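Long-range contact in hydrolase, haloacid dehalogenase-like family (Streptococcus pneumoniae, PDB 2FI1), which is probably a hydrolase of the haloacid dehalogenase superfamily, with no specific substrate established: residues L78-E92 against E113-T125. Sequence-based numbering, arbitrary orientation.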
loop_
_atom_site.group_PDB
_atom_site.type_symbol
_atom_site.label_atom_id
_atom_site.label_comp_id
_atom_site.label_asym_id
_atom_site.label_seq_id
_atom_site.Cartn_x
_atom_site.Cartn_y
_atom_site.Cartn_z
ATOM N N LEU A 78 -12.011 -7.308 2.304
ATOM C CA LEU A 78 -10.897 -7.509 1.376
ATOM C C LEU A 78 -11.229 -8.467 0.230
ATOM O O LEU A 78 -10.405 -8.664 -0.660
ATOM C CB LEU A 78 -9.650 -7.982 2.120
ATOM C CG LEU A 78 -8.904 -6.878 2.872
ATOM C CD1 LEU A 78 -7.913 -7.479 3.836
ATOM C CD2 LEU A 78 -8.224 -5.931 1.897
ATOM N N GLU A 79 -12.427 -9.051 0.237
ATOM C CA GLU A 79 -12.911 -9.709 -0.981
ATOM C C GLU A 79 -13.055 -8.688 -2.113
ATOM O O GLU A 79 -13.009 -9.048 -3.291
ATOM C CB GLU A 79 -14.246 -10.415 -0.736
ATOM C CG GLU A 79 -14.145 -11.576 0.235
ATOM C CD GLU A 79 -15.502 -12.121 0.649
ATOM O OE1 GLU A 79 -16.515 -11.812 -0.018
ATOM O OE2 GLU A 79 -15.545 -12.861 1.652
ATOM N N HIS A 80 -13.226 -7.415 -1.752
ATOM C CA HIS A 80 -13.276 -6.325 -2.715
ATOM C C HIS A 80 -12.383 -5.189 -2.223
ATOM O O HIS A 80 -12.871 -4.189 -1.690
ATOM C CB HIS A 80 -14.713 -5.843 -2.895
ATOM C CG HIS A 80 -15.632 -6.901 -3.409
ATOM N ND1 HIS A 80 -15.733 -7.214 -4.748
ATOM C CD2 HIS A 80 -16.462 -7.747 -2.760
ATOM C CE1 HIS A 80 -16.607 -8.195 -4.901
ATOM N NE2 HIS A 80 -17.059 -8.540 -3.710
ATOM N N PRO A 81 -11.062 -5.341 -2.411
ATOM C CA PRO A 81 -10.155 -4.304 -1.918
ATOM C C PRO A 81 -10.379 -2.973 -2.631
ATOM O O PRO A 81 -10.914 -2.944 -3.743
ATOM C CB PRO A 81 -8.758 -4.866 -2.216
ATOM C CG PRO A 81 -8.948 -6.305 -2.589
ATOM C CD PRO A 81 -10.341 -6.426 -3.102
ATOM N N ILE A 82 -9.978 -1.887 -1.988
ATOM C CA ILE A 82 -10.206 -0.542 -2.485
ATOM C C ILE A 82 -8.866 0.133 -2.753
ATOM O O ILE A 82 -8.054 0.278 -1.846
ATOM C CB ILE A 82 -11.026 0.270 -1.452
ATOM C CG1 ILE A 82 -12.387 -0.402 -1.237
ATOM C CG2 ILE A 82 -11.227 1.713 -1.896
ATOM C CD1 ILE A 82 -13.191 0.166 -0.100
ATOM N N LEU A 83 -8.625 0.522 -4.003
ATOM C CA LEU A 83 -7.432 1.299 -4.355
ATOM C C LEU A 83 -7.626 2.751 -3.947
ATOM O O LEU A 83 -8.763 3.204 -3.786
ATOM C CB LEU A 83 -7.180 1.243 -5.866
ATOM C CG LEU A 83 -6.922 -0.135 -6.464
ATOM C CD1 LEU A 83 -6.822 0.001 -7.980
ATOM C CD2 LEU A 83 -5.663 -0.753 -5.870
ATOM N N PHE A 84 -6.535 3.501 -3.814
ATOM C CA PHE A 84 -6.681 4.950 -3.719
ATOM C C PHE A 84 -7.298 5.480 -5.004
ATOM O O PHE A 84 -7.089 4.914 -6.083
ATOM C CB PHE A 84 -5.348 5.620 -3.407
ATOM C CG PHE A 84 -4.984 5.548 -1.957
ATOM C CD1 PHE A 84 -5.588 6.401 -1.047
ATOM C CD2 PHE A 84 -4.104 4.595 -1.481
ATOM C CE1 PHE A 84 -5.280 6.318 0.295
ATOM C CE2 PHE A 84 -3.805 4.513 -0.148
ATOM C CZ PHE A 84 -4.382 5.377 0.736
ATOM N N GLU A 85 -8.077 6.551 -4.893
ATOM C CA GLU A 85 -8.761 7.113 -6.041
ATOM C C GLU A 85 -7.745 7.517 -7.098
ATOM O O GLU A 85 -6.786 8.191 -6.783
ATOM C CB GLU A 85 -9.562 8.355 -5.629
ATOM C CG GLU A 85 -10.453 8.908 -6.724
ATOM C CD GLU A 85 -11.530 7.930 -7.140
ATOM O OE1 GLU A 85 -12.110 7.270 -6.248
ATOM O OE2 GLU A 85 -11.801 7.815 -8.353
ATOM N N GLY A 86 -7.957 7.076 -8.334
ATOM C CA GLY A 86 -7.114 7.500 -9.447
ATOM C C GLY A 86 -5.896 6.635 -9.718
ATOM O O GLY A 86 -5.136 6.923 -10.627
ATOM N N VAL A 87 -5.703 5.564 -8.955
ATOM C CA VAL A 87 -4.535 4.706 -9.159
ATOM C C VAL A 87 -4.438 4.116 -10.563
ATOM O O VAL A 87 -3.401 4.228 -11.211
ATOM C CB VAL A 87 -4.483 3.580 -8.090
ATOM C CG1 VAL A 87 -3.574 2.435 -8.506
ATOM C CG2 VAL A 87 -4.010 4.166 -6.775
ATOM N N SER A 88 -5.495 3.467 -11.034
ATOM C CA SER A 88 -5.377 2.758 -12.311
ATOM C C SER A 88 -5.105 3.720 -13.475
ATOM O O SER A 88 -4.302 3.412 -14.363
ATOM C CB SER A 88 -6.593 1.861 -12.555
ATOM O OG SER A 88 -7.772 2.597 -12.674
ATOM N N ASP A 89 -5.706 4.909 -13.435
ATOM C CA ASP A 89 -5.442 5.917 -14.466
ATOM C C ASP A 89 -3.995 6.410 -14.448
ATOM O O ASP A 89 -3.416 6.704 -15.483
ATOM C CB ASP A 89 -6.357 7.130 -14.312
ATOM C CG ASP A 89 -7.782 6.877 -14.765
ATOM O OD1 ASP A 89 -8.013 6.019 -15.647
ATOM O OD2 ASP A 89 -8.681 7.592 -14.261
ATOM N N LEU A 90 -3.406 6.551 -13.256
ATOM C CA LEU A 90 -2.020 6.989 -13.174
ATOM C C LEU A 90 -1.082 5.910 -13.697
ATOM O O LEU A 90 -0.153 6.201 -14.444
ATOM C CB LEU A 90 -1.640 7.417 -11.748
ATOM C CG LEU A 90 -0.178 7.838 -11.572
ATOM C CD1 LEU A 90 0.193 8.964 -12.523
ATOM C CD2 LEU A 90 0.106 8.256 -10.138
ATOM N N LEU A 91 -1.325 4.665 -13.296
ATOM C CA LEU A 91 -0.523 3.568 -13.814
ATOM C C LEU A 91 -0.571 3.543 -15.353
ATOM O O LEU A 91 0.447 3.372 -16.021
ATOM C CB LEU A 91 -0.982 2.234 -13.226
ATOM C CG LEU A 91 -0.815 2.096 -11.712
ATOM C CD1 LEU A 91 -1.394 0.766 -11.252
ATOM C CD2 LEU A 91 0.634 2.211 -11.259
ATOM N N GLU A 92 -1.763 3.764 -15.902
ATOM C CA GLU A 92 -1.921 3.765 -17.360
ATOM C C GLU A 92 -1.191 4.922 -18.035
ATOM O O GLU A 92 -0.509 4.724 -19.039
ATOM C CB GLU A 92 -3.394 3.788 -17.736
ATOM C CG GLU A 92 -3.672 3.614 -19.233
ATOM C CD GLU A 92 -3.109 2.325 -19.821
ATOM O OE1 GLU A 92 -2.851 1.347 -19.080
ATOM O OE2 GLU A 92 -2.906 2.283 -21.053
ATOM N N GLU A 113 -3.005 -11.911 -5.060
ATOM C CA GLU A 113 -4.473 -11.945 -5.100
ATOM C C GLU A 113 -5.078 -10.553 -5.075
ATOM O O GLU A 113 -6.050 -10.274 -5.768
ATOM C CB GLU A 113 -5.033 -12.718 -3.900
ATOM C CG GLU A 113 -4.646 -14.191 -3.836
ATOM C CD GLU A 113 -4.990 -14.843 -2.499
ATOM O OE1 GLU A 113 -5.749 -14.244 -1.696
ATOM O OE2 GLU A 113 -4.495 -15.960 -2.248
ATOM N N ILE A 114 -4.517 -9.677 -4.257
ATOM C CA ILE A 114 -4.997 -8.305 -4.175
ATOM C C ILE A 114 -4.844 -7.591 -5.519
ATOM O O ILE A 114 -5.745 -6.874 -5.947
ATOM C CB ILE A 114 -4.254 -7.513 -3.075
ATOM C CG1 ILE A 114 -4.539 -8.133 -1.701
ATOM C CG2 ILE A 114 -4.632 -6.031 -3.090
ATOM C CD1 ILE A 114 -5.970 -8.025 -1.232
ATOM N N LEU A 115 -3.713 -7.789 -6.183
ATOM C CA LEU A 115 -3.471 -7.164 -7.487
ATOM C C LEU A 115 -4.440 -7.672 -8.553
ATOM O O LEU A 115 -4.834 -6.925 -9.452
ATOM C CB LEU A 115 -2.032 -7.418 -7.929
ATOM C CG LEU A 115 -0.939 -6.900 -6.994
ATOM C CD1 LEU A 115 0.439 -7.206 -7.558
ATOM C CD2 LEU A 115 -1.097 -5.406 -6.762
ATOM N N GLU A 116 -4.828 -8.936 -8.462
ATOM C CA GLU A 116 -5.834 -9.494 -9.363
ATOM C C GLU A 116 -7.224 -8.923 -9.072
ATOM O O GLU A 116 -7.942 -8.495 -9.984
ATOM C CB GLU A 116 -5.875 -11.022 -9.240
ATOM C CG GLU A 116 -4.654 -11.736 -9.775
ATOM C CD GLU A 116 -4.436 -11.547 -11.264
ATOM O OE1 GLU A 116 -5.414 -11.273 -11.994
ATOM O OE2 GLU A 116 -3.277 -11.697 -11.706
ATOM N N LYS A 117 -7.617 -8.911 -7.805
ATOM C CA LYS A 117 -8.940 -8.431 -7.434
ATOM C C LYS A 117 -9.141 -6.962 -7.785
ATOM O O LYS A 117 -10.262 -6.549 -8.091
ATOM C CB LYS A 117 -9.191 -8.640 -5.940
ATOM C CG LYS A 117 -9.445 -10.079 -5.553
ATOM C CD LYS A 117 -9.841 -10.179 -4.091
ATOM C CE LYS A 117 -8.799 -10.884 -3.271
ATOM N NZ LYS A 117 -8.867 -12.347 -3.545
ATOM N N THR A 118 -8.069 -6.174 -7.736
ATOM C CA THR A 118 -8.133 -4.746 -8.068
ATOM C C THR A 118 -7.764 -4.444 -9.524
ATOM O O THR A 118 -7.716 -3.275 -9.925
ATOM C CB THR A 118 -7.227 -3.920 -7.137
ATOM O OG1 THR A 118 -5.882 -4.377 -7.253
ATOM C CG2 THR A 118 -7.682 -4.037 -5.691
ATOM N N SER A 119 -7.517 -5.492 -10.303
ATOM C CA SER A 119 -7.243 -5.371 -11.739
ATOM C C SER A 119 -6.064 -4.453 -12.052
ATOM O O SER A 119 -6.088 -3.719 -13.042
ATOM C CB SER A 119 -8.503 -4.919 -12.488
ATOM O OG SER A 119 -9.546 -5.851 -12.267
ATOM N N ILE A 120 -5.021 -4.505 -11.233
ATOM C CA ILE A 120 -3.775 -3.815 -11.582
ATOM C C ILE A 120 -2.568 -4.750 -11.748
ATOM O O ILE A 120 -1.466 -4.288 -12.006
ATOM C CB ILE A 120 -3.451 -2.654 -10.616
ATOM C CG1 ILE A 120 -3.279 -3.152 -9.177
ATOM C CG2 ILE A 120 -4.534 -1.582 -10.714
ATOM C CD1 ILE A 120 -2.714 -2.100 -8.237
ATOM N N ALA A 121 -2.779 -6.064 -11.672
ATOM C CA ALA A 121 -1.678 -7.013 -11.841
ATOM C C ALA A 121 -0.952 -6.808 -13.171
ATOM O O ALA A 121 0.276 -6.943 -13.257
ATOM C CB ALA A 121 -2.182 -8.446 -11.736
ATOM N N ALA A 122 -1.721 -6.471 -14.204
ATOM C CA ALA A 122 -1.170 -6.305 -15.546
ATOM C C ALA A 122 -0.124 -5.208 -15.651
ATOM O O ALA A 122 0.652 -5.196 -16.606
ATOM C CB ALA A 122 -2.289 -6.047 -16.547
ATOM N N TYR A 123 -0.080 -4.295 -14.682
ATOM C CA TYR A 123 0.866 -3.190 -14.751
ATOM C C TYR A 123 2.295 -3.538 -14.369
ATOM O O TYR A 123 3.212 -2.826 -14.757
ATOM C CB TYR A 123 0.389 -1.998 -13.909
ATOM C CG TYR A 123 -0.707 -1.253 -14.611
ATOM C CD1 TYR A 123 -0.415 -0.480 -15.728
ATOM C CD2 TYR A 123 -2.040 -1.380 -14.226
ATOM C CE1 TYR A 123 -1.417 0.175 -16.412
ATOM C CE2 TYR A 123 -3.053 -0.718 -14.922
ATOM C CZ TYR A 123 -2.728 0.043 -16.008
ATOM O OH TYR A 123 -3.739 0.672 -16.695
ATOM N N PHE A 124 2.503 -4.621 -13.612
ATOM C CA PHE A 124 3.794 -4.833 -12.969
ATOM C C PHE A 124 4.700 -5.751 -13.736
ATOM O O PHE A 124 4.348 -6.883 -14.030
ATOM C CB PHE A 124 3.587 -5.321 -11.536
ATOM C CG PHE A 124 2.857 -4.317 -10.708
ATOM C CD1 PHE A 124 3.520 -3.224 -10.181
ATOM C CD2 PHE A 124 1.489 -4.399 -10.549
ATOM C CE1 PHE A 124 2.847 -2.255 -9.475
ATOM C CE2 PHE A 124 0.804 -3.422 -9.841
ATOM C CZ PHE A 124 1.496 -2.343 -9.301
ATOM N N THR A 125 5.880 -5.244 -14.059
ATOM C CA THR A 125 6.917 -6.053 -14.684
ATOM C C THR A 125 7.393 -7.140 -13.725
ATOM O O THR A 125 7.592 -8.290 -14.128
ATOM C CB THR A 125 8.070 -5.167 -15.158
ATOM O OG1 THR A 125 7.584 -4.282 -16.181
ATOM C CG2 THR A 125 9.225 -5.993 -15.694
HETATM O O HOH W 1 -12.935 -6.423 -6.430
HETATM O O HOH W 2 -11.431 -4.494 -5.935
HETATM O O HOH W 3 -6.210 1.603 -16.227
#
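In the Rossmann-like core of this haloacid dehalogenase-like protein, the linker returning from the helical cap, 78-86, and helix 87-96 pack on the end of helix 110-117 and the turn into edge strand 124-128. Tyr123 packs its ring against the first turns of helix 87-96. Leu91 CB sits 3.6 Å from the centroid of the Tyr123 ring, 6° off its normal, a CH-pi contact. Glu92 reaches the ring edge through a chain bent at chi2 (58°). Tyr123 OH donates to Glu92 OE1 at 2.6 Å, on the anti side of the carboxylate. A water also donates to Tyr123 OH. Next along, Ile120 CG2 touches both Leu83 CD1 (3.9 Å) and Leu91 CD1 (4.0 Å). Thr118 turns its CG2 to Pro81 CB at 3.7 Å. Its OG1, set between the backbone N and the carbonyl carbon (chi1 59°), donates to Ile114 O at 2.8 Å. That carbonyl also takes Thr118 N, from the opposite face of its plane. Pro81 CG meets Ile114 CD1 at 3.7 Å, and one water bridges Pro81 O and Lys117 O. The linker thus rests on the core mainly through apolar contacts and water, while a direct Tyr123-Glu92 hydrogen bond ties the phenol to the side of helix 87-96.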